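Local structure of DNA polymerase (Bacillus phage phi29, 2PY5) at residues F[244-250]-F[458-464]; F[296-300]-F[445-449]; F[501-507]-F[521-527]; F[254-258]-F[386-390]. The protein replicates the phage genome by protein-primed, strand-displacing DNA synthesis with high processivity and fidelity, and proofreads with its 3'-5' exonuclease. The protein carries 2 engineered substitutions. All coordinates share one frame; numbering follows the deposited sequence.

Contact 1. Residues F[244-250]-F[458-464]; sequences EGMVFDV and DSIHLTG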
loop_
_atom_site.group_PDB
_atom_site.type_symbol
_atom_site.label_atom_id
_atom_site.label_comp_id
_atom_site.label_asym_id
_atom_site.label_seq_id
_atom_site.Cartn_x
_atom_site.Cartn_y
_atom_site.Cartn_z
ATOM N N GLU F 244 19.330 22.933 11.105
ATOM C CA GLU F 244 19.829 21.565 11.073
ATOM C C GLU F 244 18.963 20.608 11.871
ATOM O O GLU F 244 18.387 20.979 12.894
ATOM C CB GLU F 244 21.239 21.493 11.618
ATOM C CG GLU F 244 22.263 22.219 10.804
ATOM C CD GLU F 244 23.670 21.914 11.273
ATOM O OE1 GLU F 244 23.932 22.062 12.492
ATOM O OE2 GLU F 244 24.518 21.554 10.428
ATOM N N GLY F 245 18.902 19.369 11.416
ATOM C CA GLY F 245 18.125 18.346 12.083
ATOM C C GLY F 245 18.496 16.973 11.579
ATOM O O GLY F 245 19.401 16.829 10.755
ATOM N N MET F 246 17.802 15.962 12.064
ATOM C CA MET F 246 18.177 14.594 11.746
ATOM C C MET F 246 16.950 13.706 11.750
ATOM O O MET F 246 15.938 14.033 12.367
ATOM C CB MET F 246 19.242 14.091 12.750
ATOM C CG MET F 246 18.746 13.965 14.181
ATOM S SD MET F 246 20.057 13.813 15.426
ATOM C CE MET F 246 21.202 12.693 14.620
ATOM N N VAL F 247 17.073 12.575 11.055
ATOM C CA VAL F 247 15.973 11.617 10.910
ATOM C C VAL F 247 16.429 10.249 11.382
ATOM O O VAL F 247 17.488 9.794 11.014
ATOM C CB VAL F 247 15.554 11.519 9.438
ATOM C CG1 VAL F 247 14.460 10.481 9.232
ATOM C CG2 VAL F 247 15.092 12.903 8.938
ATOM N N PHE F 248 15.584 9.610 12.188
ATOM C CA PHE F 248 15.764 8.228 12.603
ATOM C C PHE F 248 14.616 7.408 12.048
ATOM O O PHE F 248 13.479 7.870 12.052
ATOM C CB PHE F 248 15.754 8.129 14.115
ATOM C CG PHE F 248 16.910 8.818 14.777
ATOM C CD1 PHE F 248 16.811 10.146 15.176
ATOM C CD2 PHE F 248 18.097 8.137 15.022
ATOM C CE1 PHE F 248 17.873 10.776 15.798
ATOM C CE2 PHE F 248 19.150 8.762 15.654
ATOM C CZ PHE F 248 19.032 10.100 16.028
ATOM N N ASP F 249 14.927 6.180 11.609
ATOM C CA ASP F 249 13.946 5.291 11.016
ATOM C C ASP F 249 14.117 3.902 11.630
ATOM O O ASP F 249 15.218 3.373 11.631
ATOM C CB ASP F 249 14.175 5.263 9.504
ATOM C CG ASP F 249 13.064 4.597 8.739
ATOM O OD1 ASP F 249 12.088 4.117 9.348
ATOM O OD2 ASP F 249 13.165 4.571 7.491
ATOM N N VAL F 250 13.025 3.319 12.132
ATOM C CA VAL F 250 13.121 1.962 12.685
ATOM C C VAL F 250 13.518 0.995 11.560
ATOM O O VAL F 250 13.017 1.091 10.444
ATOM C CB VAL F 250 11.800 1.515 13.319
ATOM C CG1 VAL F 250 11.926 0.078 13.870
ATOM C CG2 VAL F 250 11.367 2.492 14.408
ATOM N N ASP F 458 7.257 5.017 10.968
ATOM C CA ASP F 458 8.473 4.371 11.483
ATOM C C ASP F 458 9.607 5.368 11.612
ATOM O O ASP F 458 10.735 4.974 11.826
ATOM C CB ASP F 458 8.920 3.206 10.555
ATOM C CG ASP F 458 9.117 3.618 9.117
ATOM O OD1 ASP F 458 9.324 2.723 8.251
ATOM O OD2 ASP F 458 9.035 4.830 8.826
ATOM N N SER F 459 9.314 6.667 11.522
ATOM C CA SER F 459 10.385 7.642 11.459
ATOM C C SER F 459 10.099 8.810 12.364
ATOM O O SER F 459 8.962 9.226 12.517
ATOM C CB SER F 459 10.583 8.137 10.040
ATOM O OG SER F 459 10.877 7.063 9.163
ATOM N N ILE F 460 11.153 9.304 12.996
ATOM C CA ILE F 460 11.063 10.538 13.783
ATOM C C ILE F 460 12.120 11.530 13.290
ATOM O O ILE F 460 13.251 11.174 12.991
ATOM C CB ILE F 460 11.205 10.313 15.307
ATOM C CG1 ILE F 460 12.561 9.709 15.687
ATOM C CG2 ILE F 460 10.044 9.425 15.797
ATOM C CD1 ILE F 460 12.732 9.533 17.203
ATOM N N HIS F 461 11.713 12.787 13.197
ATOM C CA HIS F 461 12.564 13.865 12.708
ATOM C C HIS F 461 12.771 14.828 13.863
ATOM O O HIS F 461 11.784 15.283 14.457
ATOM C CB HIS F 461 11.869 14.624 11.576
ATOM C CG HIS F 461 11.552 13.798 10.363
ATOM N ND1 HIS F 461 11.547 14.337 9.093
ATOM C CD2 HIS F 461 11.201 12.498 10.220
ATOM C CE1 HIS F 461 11.217 13.403 8.223
ATOM N NE2 HIS F 461 11.001 12.273 8.877
ATOM N N LEU F 462 14.032 15.158 14.153
ATOM C CA LEU F 462 14.407 16.005 15.294
ATOM C C LEU F 462 15.183 17.228 14.824
ATOM O O LEU F 462 15.924 17.167 13.846
ATOM C CB LEU F 462 15.327 15.236 16.250
ATOM C CG LEU F 462 14.879 13.886 16.817
ATOM C CD1 LEU F 462 15.917 13.398 17.830
ATOM C CD2 LEU F 462 13.507 13.971 17.435
ATOM N N THR F 463 15.069 18.322 15.577
ATOM C CA THR F 463 16.018 19.423 15.435
ATOM C C THR F 463 17.392 18.991 15.982
ATOM O O THR F 463 17.492 18.067 16.795
ATOM C CB THR F 463 15.555 20.682 16.180
ATOM O OG1 THR F 463 15.399 20.385 17.572
ATOM C CG2 THR F 463 14.231 21.209 15.620
ATOM N N GLY F 464 18.457 19.639 15.523
ATOM C CA GLY F 464 19.809 19.300 15.971
ATOM C C GLY F 464 20.409 18.077 15.301
ATOM O O GLY F 464 19.710 17.302 14.646
HETATM O O HOH W 1 11.256 3.297 6.419
HETATM O O HOH W 2 10.724 0.501 9.147
#
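Val250 gives its backbone N-H to Asp458 O at 2.8 Å, the first rung of a ladder that runs back to Glu244. Phe248 and Ile460 exchange both of their backbone bonds, as do Met246 and Leu462, so every N-H and carbonyl of these two hydrogen-bonded pairs is paired across the strands. Leu462 N meets Met246 O at 2.8 Å almost head-on, whereas the closing bond, Gly464 N to Glu244 O, reaches 3.0 Å and arrives from above the carbonyl plane. These antiparallel strands are the core of the palm of a B-family polymerase: one carries the motif A aspartate, Asp249, next to its end, the other follows Asp458 of the YCDTD motif, and both residues bind catalytic magnesium. In the conformer given for Asp249, one of two, its carboxylate crosses that of Asp458 obliquely, a detail that is therefore doubtful. Water 2 joins Asp458 OD1 to Val250 O, donating to each. Ser459 OG, in the conformer given, donates to Asp458 OD2 from above the carboxylate plane, a bond left doubtful by the serine's second position. On the same side of the sheet, Val247 CG2 sits 3.8 Å from the centroid of the His461 ring, a CH-pi contact close to the ring normal. His461 ND1 is satisfied by the hydroxyl of Tyr494, and Glu244 OE2 by that of Tyr505.

Contact 2. Residues F[296-300]-F[445-449]; sequences EGYIP and AQACY. With EDO (1,2-ethanediol), chain J.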
loop_
_atom_site.group_PDB
_atom_site.type_symbol
_atom_site.label_atom_id
_atom_site.label_comp_id
_atom_site.label_asym_id
_atom_site.label_seq_id
_atom_site.Cartn_x
_atom_site.Cartn_y
_atom_site.Cartn_z
ATOM N N GLU F 296 0.001 19.017 29.041
ATOM C CA GLU F 296 1.086 19.865 28.556
ATOM C C GLU F 296 2.367 19.015 28.527
ATOM O O GLU F 296 2.598 18.168 29.401
ATOM C CB GLU F 296 1.253 21.135 29.411
ATOM C CG GLU F 296 0.015 22.104 29.428
ATOM C CD GLU F 296 -0.270 22.807 28.081
ATOM O OE1 GLU F 296 0.619 23.525 27.578
ATOM O OE2 GLU F 296 -1.400 22.647 27.533
ATOM N N GLY F 297 3.147 19.170 27.468
ATOM C CA GLY F 297 4.390 18.427 27.324
ATOM C C GLY F 297 4.281 17.076 26.641
ATOM O O GLY F 297 5.271 16.357 26.536
ATOM N N TYR F 298 3.079 16.731 26.181
ATOM C CA TYR F 298 2.829 15.431 25.579
ATOM C C TYR F 298 2.336 15.554 24.125
ATOM O O TYR F 298 1.618 16.504 23.750
ATOM C CB TYR F 298 1.808 14.662 26.408
ATOM C CG TYR F 298 2.391 13.871 27.572
ATOM C CD1 TYR F 298 2.381 14.377 28.872
ATOM C CD2 TYR F 298 2.928 12.617 27.369
ATOM C CE1 TYR F 298 2.912 13.612 29.943
ATOM C CE2 TYR F 298 3.455 11.856 28.424
ATOM C CZ TYR F 298 3.428 12.353 29.700
ATOM O OH TYR F 298 3.951 11.583 30.735
ATOM N N ILE F 299 2.772 14.596 23.328
ATOM C CA ILE F 299 2.340 14.443 21.940
ATOM C C ILE F 299 0.929 13.868 21.918
ATOM O O ILE F 299 0.628 12.910 22.637
ATOM C CB ILE F 299 3.293 13.468 21.193
ATOM C CG1 ILE F 299 4.703 14.037 21.115
ATOM C CG2 ILE F 299 2.762 13.120 19.784
ATOM C CD1 ILE F 299 5.731 13.010 20.570
ATOM N N PRO F 300 0.044 14.415 21.066
ATOM C CA PRO F 300 -1.276 13.826 20.949
ATOM C C PRO F 300 -1.277 12.493 20.217
ATOM O O PRO F 300 -0.492 12.289 19.284
ATOM C CB PRO F 300 -2.049 14.876 20.140
ATOM C CG PRO F 300 -1.009 15.448 19.255
ATOM C CD PRO F 300 0.212 15.553 20.137
ATOM N N ALA F 445 9.494 9.387 20.110
ATOM C CA ALA F 445 9.235 10.810 19.899
ATOM C C ALA F 445 9.018 11.560 21.205
ATOM O O ALA F 445 9.533 12.665 21.400
ATOM C CB ALA F 445 8.021 11.003 18.987
ATOM N N GLN F 446 8.233 10.959 22.094
ATOM C CA GLN F 446 7.933 11.564 23.379
ATOM C C GLN F 446 9.192 11.710 24.242
ATOM O O GLN F 446 9.383 12.717 24.917
ATOM C CB GLN F 446 6.878 10.755 24.119
ATOM C CG GLN F 446 6.414 11.364 25.421
ATOM C CD GLN F 446 5.769 12.720 25.231
ATOM O OE1 GLN F 446 4.836 12.857 24.426
ATOM N NE2 GLN F 446 6.239 13.723 25.966
ATOM N N ALA F 447 10.060 10.702 24.184
ATOM C CA ALA F 447 11.350 10.763 24.884
ATOM C C ALA F 447 12.204 11.924 24.405
ATOM O O ALA F 447 13.050 12.442 25.158
ATOM C CB ALA F 447 12.100 9.463 24.693
ATOM N N CYS F 448 12.001 12.303 23.134
ATOM C CA CYS F 448 12.723 13.397 22.489
ATOM C C CYS F 448 11.842 14.627 22.305
ATOM O O CYS F 448 12.034 15.392 21.351
ATOM C CB CYS F 448 13.233 12.929 21.125
ATOM S SG CYS F 448 14.342 11.496 21.188
ATOM N N TYR F 449 10.875 14.820 23.202
ATOM C CA TYR F 449 9.871 15.867 23.028
ATOM C C TYR F 449 10.441 17.256 22.779
ATOM O O TYR F 449 9.864 18.024 22.009
ATOM C CB TYR F 449 8.918 15.908 24.229
ATOM C CG TYR F 449 7.770 16.874 24.047
ATOM C CD1 TYR F 449 6.676 16.539 23.254
ATOM C CD2 TYR F 449 7.788 18.121 24.649
ATOM C CE1 TYR F 449 5.620 17.416 23.067
ATOM C CE2 TYR F 449 6.724 19.011 24.480
ATOM C CZ TYR F 449 5.649 18.650 23.680
ATOM O OH TYR F 449 4.594 19.523 23.499
HETATM C C1 EDO J . 0.647 20.328 24.047
HETATM O O1 EDO J . 1.387 19.363 24.811
HETATM C C2 EDO J . -0.251 21.153 24.962
HETATM O O2 EDO J . -1.468 20.458 25.280
HETATM O O HOH W 3 2.319 18.524 21.958
#
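Gln446 spreads its side-chain amide along the backbone of Gly297-Ile299, a two-pronged bond that ties the last turn of the palm helix 427-447 to the loop following strand 283-294. Gln446 NE2 donates to Gly297 O at 2.9 Å, while its OE1 accepts from Ile299 N along a nearly straight N-H line (173°). A bend at chi2 (61°) turns the amide back toward the loop, and the two bonds together fix which way round it lies. Packing is tightest beside this grip. Ile299 CD1 presses on Ala445 CB at 3.4 Å, closer than ordinary van der Waals contact, and its CG1 meets the edge of the Tyr449 ring. The side chains of Tyr298 and Gln446 cross at about a right angle, their ring and amide planes 38° apart, and the Tyr298 hydroxyl goes to Glu338. The other flank is looser and wetter. A 1,2-ethanediol, probably from the crystallisation liquor, makes weak bonds to the backbone N-H groups of Gly297 and Tyr298 and to the Glu296 carboxylate, and water 3 bridges Tyr298 O and Tyr449 OH. Between the two regions the Tyr449 ring lies flat under the loop, with Gly297 O 3.3 Å above its plane and over its centre.

Contact 3. Residues F[501-507]-F[521-527]; sequences IQDIYMK and YTDIKFS. With EDO (1,2-ethanediol), chain Y.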
loop_
_atom_site.group_PDB
_atom_site.type_symbol
_atom_site.label_atom_id
_atom_site.label_comp_id
_atom_site.label_asym_id
_atom_site.label_seq_id
_atom_site.Cartn_x
_atom_site.Cartn_y
_atom_site.Cartn_z
ATOM N N ILE F 501 10.120 19.417 2.853
ATOM C CA ILE F 501 11.346 19.378 2.072
ATOM C C ILE F 501 12.531 19.401 3.023
ATOM O O ILE F 501 12.438 19.925 4.143
ATOM C CB ILE F 501 11.462 20.540 1.045
ATOM C CG1 ILE F 501 11.368 21.925 1.710
ATOM C CG2 ILE F 501 10.382 20.410 -0.024
ATOM C CD1 ILE F 501 11.433 23.098 0.748
ATOM N N GLN F 502 13.637 18.814 2.573
ATOM C CA GLN F 502 14.907 18.877 3.302
ATOM C C GLN F 502 16.068 19.054 2.354
ATOM O O GLN F 502 16.047 18.536 1.236
ATOM C CB GLN F 502 15.144 17.580 4.078
ATOM C CG GLN F 502 14.072 17.253 5.117
ATOM C CD GLN F 502 14.213 15.866 5.682
ATOM O OE1 GLN F 502 14.750 14.966 5.030
ATOM N NE2 GLN F 502 13.686 15.666 6.891
ATOM N N ASP F 503 17.085 19.797 2.810
ATOM C CA ASP F 503 18.411 19.869 2.168
ATOM C C ASP F 503 19.298 18.923 2.987
ATOM O O ASP F 503 19.722 19.255 4.097
ATOM C CB ASP F 503 19.005 21.278 2.231
ATOM C CG ASP F 503 18.625 22.164 1.040
ATOM O OD1 ASP F 503 18.023 21.678 0.068
ATOM O OD2 ASP F 503 18.990 23.356 1.081
ATOM N N ILE F 504 19.535 17.731 2.457
ATOM C CA ILE F 504 20.188 16.650 3.219
ATOM C C ILE F 504 21.692 16.611 2.932
ATOM O O ILE F 504 22.110 16.650 1.789
ATOM C CB ILE F 504 19.548 15.283 2.879
ATOM C CG1 ILE F 504 18.074 15.272 3.297
ATOM C CG2 ILE F 504 20.323 14.141 3.531
ATOM C CD1 ILE F 504 17.304 13.994 2.883
ATOM N N TYR F 505 22.499 16.513 3.993
ATOM C CA TYR F 505 23.936 16.359 3.881
ATOM C C TYR F 505 24.298 15.032 3.222
ATOM O O TYR F 505 23.828 13.983 3.653
ATOM C CB TYR F 505 24.568 16.406 5.265
ATOM C CG TYR F 505 24.634 17.769 5.923
ATOM C CD1 TYR F 505 23.966 18.011 7.119
ATOM C CD2 TYR F 505 25.424 18.784 5.396
ATOM C CE1 TYR F 505 24.048 19.243 7.753
ATOM C CE2 TYR F 505 25.518 20.019 6.017
ATOM C CZ TYR F 505 24.827 20.241 7.197
ATOM O OH TYR F 505 24.933 21.467 7.820
ATOM N N MET F 506 25.098 15.110 2.159
ATOM C CA MET F 506 25.551 13.941 1.416
ATOM C C MET F 506 27.063 13.998 1.249
ATOM O O MET F 506 27.665 15.068 1.268
ATOM C CB MET F 506 24.914 13.891 0.027
ATOM C CG MET F 506 23.406 13.920 0.016
ATOM S SD MET F 506 22.613 12.460 0.709
ATOM C CE MET F 506 22.817 11.260 -0.616
ATOM N N LYS F 507 27.669 12.833 1.052
ATOM C CA LYS F 507 29.092 12.747 0.811
ATOM C C LYS F 507 29.371 11.773 -0.328
ATOM O O LYS F 507 28.652 10.783 -0.494
ATOM C CB LYS F 507 29.837 12.324 2.076
ATOM C CG LYS F 507 29.407 11.013 2.679
ATOM C CD LYS F 507 30.348 10.637 3.798
ATOM C CE LYS F 507 29.785 9.554 4.653
ATOM N NZ LYS F 507 30.771 9.100 5.664
ATOM N N TYR F 521 30.650 16.100 4.690
ATOM C CA TYR F 521 29.750 16.220 3.542
ATOM C C TYR F 521 30.495 16.836 2.359
ATOM O O TYR F 521 31.486 17.565 2.526
ATOM C CB TYR F 521 28.490 17.068 3.891
ATOM C CG TYR F 521 28.676 18.543 3.643
ATOM C CD1 TYR F 521 28.115 19.163 2.536
ATOM C CD2 TYR F 521 29.464 19.310 4.486
ATOM C CE1 TYR F 521 28.336 20.519 2.282
ATOM C CE2 TYR F 521 29.687 20.654 4.246
ATOM C CZ TYR F 521 29.124 21.252 3.144
ATOM O OH TYR F 521 29.356 22.591 2.910
ATOM N N THR F 522 30.024 16.520 1.157
ATOM C CA THR F 522 30.511 17.166 -0.046
ATOM C C THR F 522 29.443 17.974 -0.790
ATOM O O THR F 522 29.779 18.941 -1.492
ATOM C CB THR F 522 31.174 16.160 -1.006
ATOM O OG1 THR F 522 30.240 15.172 -1.415
ATOM C CG2 THR F 522 32.343 15.483 -0.327
ATOM N N ASP F 523 28.184 17.560 -0.655
ATOM C CA ASP F 523 27.080 18.158 -1.403
ATOM C C ASP F 523 25.752 18.042 -0.634
ATOM O O ASP F 523 25.674 17.423 0.428
ATOM C CB ASP F 523 26.920 17.457 -2.762
ATOM C CG ASP F 523 28.187 17.493 -3.605
ATOM O OD1 ASP F 523 28.464 18.535 -4.263
ATOM O OD2 ASP F 523 28.913 16.468 -3.613
ATOM N N ILE F 524 24.697 18.618 -1.209
ATOM C CA ILE F 524 23.369 18.609 -0.623
ATOM C C ILE F 524 22.411 17.870 -1.562
ATOM O O ILE F 524 22.433 18.112 -2.772
ATOM C CB ILE F 524 22.853 20.060 -0.402
ATOM C CG1 ILE F 524 23.628 20.750 0.728
ATOM C CG2 ILE F 524 21.345 20.077 -0.119
ATOM C CD1 ILE F 524 23.522 20.054 2.087
ATOM N N LYS F 525 21.609 16.974 -1.005
ATOM C CA LYS F 525 20.504 16.349 -1.735
ATOM C C LYS F 525 19.237 17.092 -1.362
ATOM O O LYS F 525 18.854 17.113 -0.191
ATOM C CB LYS F 525 20.336 14.876 -1.362
ATOM C CG LYS F 525 19.108 14.215 -2.000
ATOM C CD LYS F 525 19.086 12.710 -1.782
ATOM C CE LYS F 525 18.729 12.339 -0.370
ATOM N NZ LYS F 525 18.130 10.959 -0.320
ATOM N N PHE F 526 18.594 17.707 -2.355
ATOM C CA PHE F 526 17.310 18.371 -2.126
ATOM C C PHE F 526 16.195 17.351 -2.257
ATOM O O PHE F 526 15.975 16.815 -3.346
ATOM C CB PHE F 526 17.117 19.530 -3.115
ATOM C CG PHE F 526 15.774 20.191 -3.010
ATOM C CD1 PHE F 526 15.395 20.829 -1.841
ATOM C CD2 PHE F 526 14.889 20.185 -4.080
ATOM C CE1 PHE F 526 14.152 21.447 -1.736
ATOM C CE2 PHE F 526 13.651 20.797 -3.973
ATOM C CZ PHE F 526 13.286 21.422 -2.802
ATOM N N SER F 527 15.496 17.096 -1.151
ATOM C CA SER F 527 14.474 16.060 -1.060
ATOM C C SER F 527 13.081 16.652 -0.841
ATOM O O SER F 527 12.874 17.464 0.053
ATOM C CB SER F 527 14.813 15.093 0.081
ATOM O OG SER F 527 13.827 14.085 0.239
HETATM C C1 EDO Y . 17.797 9.777 3.103
HETATM O O1 EDO Y . 18.658 10.634 2.342
HETATM C C2 EDO Y . 16.345 10.227 2.963
HETATM O O2 EDO Y . 15.950 10.323 1.585
HETATM O O HOH W 4 13.524 13.355 2.665
#
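Tyr505 turns the edge of its ring toward the face of Tyr521 in a T-shaped pair, with centroids 5.3 Å apart and planes at 64°. The approach is off-centre: Tyr505 CD2 comes within 3.7 Å of Tyr521 CG, and Ile524 CD1 flanks the same CD2. Further along this side of the sheet, Asp503 brings OD1 to the edge of the Phe526 ring, 3.4 Å from CD1, with carboxylate and ring planes 73° apart; its other oxygen, OD2, forms a salt bridge with Arg491. On the reverse side Met506, bent at chi2 (-67°) and again at chi3, lays CG against Lys525 CB at 3.5 Å, tighter than usual carbon contact. Lys525 runs on past Ile504 and gives NZ to both oxygens of a 1,2-ethanediol, the shorter bond, to O1, being 2.7 Å. Seven backbone bonds carry these side chains. The regular antiparallel ladder ends in a classic beta bulge, where Met506 O accepts from both Thr522 N, at 2.8 Å, and Asp523 N, at 3.2 Å. Thr522 OG1 in turn donates to Asp523 OD2 from above its carboxylate plane. Strand 499-509 is shared in the palm sheet: strand 523-530 pairs with it here, strands 491-496 and 512-515 pair with it as well, and Gln502, Ile504 and Tyr505 pack on strand 483-489.

Contact 4. Residues F[254-258]-F[386-390]; sequences YPAQM and LNSLY. With EDO (1,2-ethanediol), chain H; EDO (1,2-ethanediol), chain T.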
loop_
_atom_site.group_PDB
_atom_site.type_symbol
_atom_site.label_atom_id
_atom_site.label_comp_id
_atom_site.label_asym_id
_atom_site.label_seq_id
_atom_site.Cartn_x
_atom_site.Cartn_y
_atom_site.Cartn_z
ATOM N N TYR F 254 7.368 -3.111 11.169
ATOM C CA TYR F 254 6.278 -4.066 11.377
ATOM C C TYR F 254 6.805 -5.465 11.621
ATOM O O TYR F 254 6.430 -6.079 12.632
ATOM C CB TYR F 254 5.266 -3.994 10.238
ATOM C CG TYR F 254 4.417 -2.731 10.302
ATOM C CD1 TYR F 254 4.511 -1.751 9.332
ATOM C CD2 TYR F 254 3.524 -2.516 11.344
ATOM C CE1 TYR F 254 3.728 -0.585 9.410
ATOM C CE2 TYR F 254 2.753 -1.384 11.412
ATOM C CZ TYR F 254 2.854 -0.431 10.462
ATOM O OH TYR F 254 2.055 0.721 10.527
ATOM N N PRO F 255 7.738 -5.962 10.775
ATOM C CA PRO F 255 8.360 -7.228 11.150
ATOM C C PRO F 255 8.984 -7.227 12.553
ATOM O O PRO F 255 8.950 -8.261 13.251
ATOM C CB PRO F 255 9.427 -7.427 10.066
ATOM C CG PRO F 255 8.855 -6.773 8.879
ATOM C CD PRO F 255 8.224 -5.506 9.460
ATOM N N ALA F 256 9.575 -6.105 12.976
ATOM C CA ALA F 256 10.150 -6.019 14.313
ATOM C C ALA F 256 9.082 -6.227 15.394
ATOM O O ALA F 256 9.330 -6.927 16.370
ATOM C CB ALA F 256 10.863 -4.691 14.526
ATOM N N GLN F 257 7.908 -5.636 15.224
ATOM C CA GLN F 257 6.833 -5.853 16.221
ATOM C C GLN F 257 6.391 -7.316 16.248
ATOM O O GLN F 257 6.189 -7.917 17.313
ATOM C CB GLN F 257 5.616 -4.959 15.979
ATOM C CG GLN F 257 5.899 -3.487 15.803
ATOM C CD GLN F 257 6.914 -2.953 16.751
ATOM O OE1 GLN F 257 6.759 -3.038 17.971
ATOM N NE2 GLN F 257 7.999 -2.392 16.202
ATOM N N MET F 258 6.249 -7.886 15.059
ATOM C CA MET F 258 5.863 -9.295 14.914
ATOM C C MET F 258 6.879 -10.239 15.561
ATOM O O MET F 258 6.512 -11.268 16.139
ATOM C CB MET F 258 5.655 -9.608 13.429
ATOM C CG MET F 258 4.527 -8.770 12.850
ATOM S SD MET F 258 4.524 -8.718 11.047
ATOM C CE MET F 258 3.791 -10.229 10.809
ATOM N N LEU F 386 8.034 -10.361 3.639
ATOM C CA LEU F 386 8.086 -9.849 5.013
ATOM C C LEU F 386 7.085 -8.728 5.240
ATOM O O LEU F 386 6.490 -8.623 6.312
ATOM C CB LEU F 386 9.497 -9.346 5.318
ATOM C CG LEU F 386 10.531 -10.459 5.491
ATOM C CD1 LEU F 386 11.939 -9.910 5.368
ATOM C CD2 LEU F 386 10.344 -11.179 6.841
ATOM N N ASN F 387 6.924 -7.874 4.226
ATOM C CA ASN F 387 6.161 -6.614 4.378
ATOM C C ASN F 387 4.650 -6.793 4.172
ATOM O O ASN F 387 3.859 -5.994 4.672
ATOM C CB ASN F 387 6.691 -5.550 3.410
ATOM C CG ASN F 387 8.048 -5.012 3.813
ATOM O OD1 ASN F 387 8.401 -5.033 4.998
ATOM N ND2 ASN F 387 8.806 -4.483 2.837
ATOM N N SER F 388 4.251 -7.832 3.445
ATOM C CA SER F 388 2.870 -8.007 3.011
ATOM C C SER F 388 2.052 -8.952 3.908
ATOM O O SER F 388 0.874 -9.194 3.638
ATOM C CB SER F 388 2.840 -8.529 1.566
ATOM O OG SER F 388 3.598 -7.731 0.669
ATOM N N LEU F 389 2.641 -9.425 4.999
ATOM C CA LEU F 389 1.942 -10.354 5.885
ATOM C C LEU F 389 0.940 -9.699 6.868
ATOM O O LEU F 389 -0.218 -10.130 6.954
ATOM C CB LEU F 389 2.957 -11.195 6.693
ATOM C CG LEU F 389 2.321 -12.262 7.574
ATOM C CD1 LEU F 389 1.381 -13.209 6.850
ATOM C CD2 LEU F 389 3.455 -13.057 8.263
ATOM N N TYR F 390 1.353 -8.688 7.634
ATOM C CA TYR F 390 0.506 -8.277 8.756
ATOM C C TYR F 390 -0.866 -7.805 8.300
ATOM O O TYR F 390 -1.885 -8.039 8.957
ATOM C CB TYR F 390 1.172 -7.215 9.657
ATOM C CG TYR F 390 1.009 -5.779 9.204
ATOM C CD1 TYR F 390 -0.131 -5.053 9.523
ATOM C CD2 TYR F 390 1.988 -5.161 8.456
ATOM C CE1 TYR F 390 -0.284 -3.762 9.108
ATOM C CE2 TYR F 390 1.839 -3.853 8.030
ATOM C CZ TYR F 390 0.696 -3.168 8.356
ATOM O OH TYR F 390 0.545 -1.857 7.953
HETATM C C1 EDO H . 12.207 -3.847 4.597
HETATM O O1 EDO H . 11.385 -3.173 3.626
HETATM C C2 EDO H . 12.398 -5.301 4.167
HETATM O O2 EDO H . 11.419 -6.232 4.679
HETATM C C1 EDO T . 10.540 -2.295 18.530
HETATM O O1 EDO T . 10.805 -1.827 17.204
HETATM C C2 EDO T . 10.484 -3.819 18.567
HETATM O O2 EDO T . 11.751 -4.389 18.205
#
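A tyrosine pair probably involved in selecting the incoming nucleotide joins the palm to the base of the fingers: Tyr254 of motif A, which binds the nucleotide, and Tyr390. Their rings form an offset face-to-face stack, with centroids 4.3 Å apart and planes at 25°. Closest overlap is toward the rims, where Tyr390 CE2 stands 3.6 Å from Tyr254 CG; each ring presents a face to the other, which probably limits the swing of both. Tyr390 reaches this place by setting CG between its backbone N and carbonyl carbon (chi1 85°). Behind the stack Met258 crosses Tyr390 at about a right angle, SD 3.9 Å from Tyr390 CB, then bends at chi3 to bring CE within 3.8 Å of Leu389 CD2. Nearer the start of the segment, Pro255 CG rests 4.0 Å from Leu386 O. Hydrogen bonds between the two segments are absent; the join is aromatic and apolar. Asn387, probably a template-primer binding residue, gives ND2 to O1 of a 1,2-ethanediol at 3.0 Å and accepts from O2 of the same molecule. Helix 427-447 lies against the pair, Ala437 touching Tyr254 and Thr434 touching Tyr390, while helix 361-373 packs on Met258, Leu386 and Leu389, and helix 190-202 on Leu389.

How the contacts relate
From the N terminus the chain passes the exonuclease region before 244-250 opens contact 1. Segment 254-258 follows directly on the helix after that strand, and contact 4 closes when the chain returns from the fingers at 386-390. Segment 296-300, met in between, waits for 445-449, so contacts 2 and 4 cross, and both lie within the long loop that contact 1 shuts at 458-464. Contact 3 comes afterwards, in series, as a local strand pairing. Contact 1 touches contact 2 by packing of Ile460 and Leu462 on Ala445 and Cys448, and contact 3 through the shared sheet. Palm strands, palm helix, inserted loop and fingers are thereby joined.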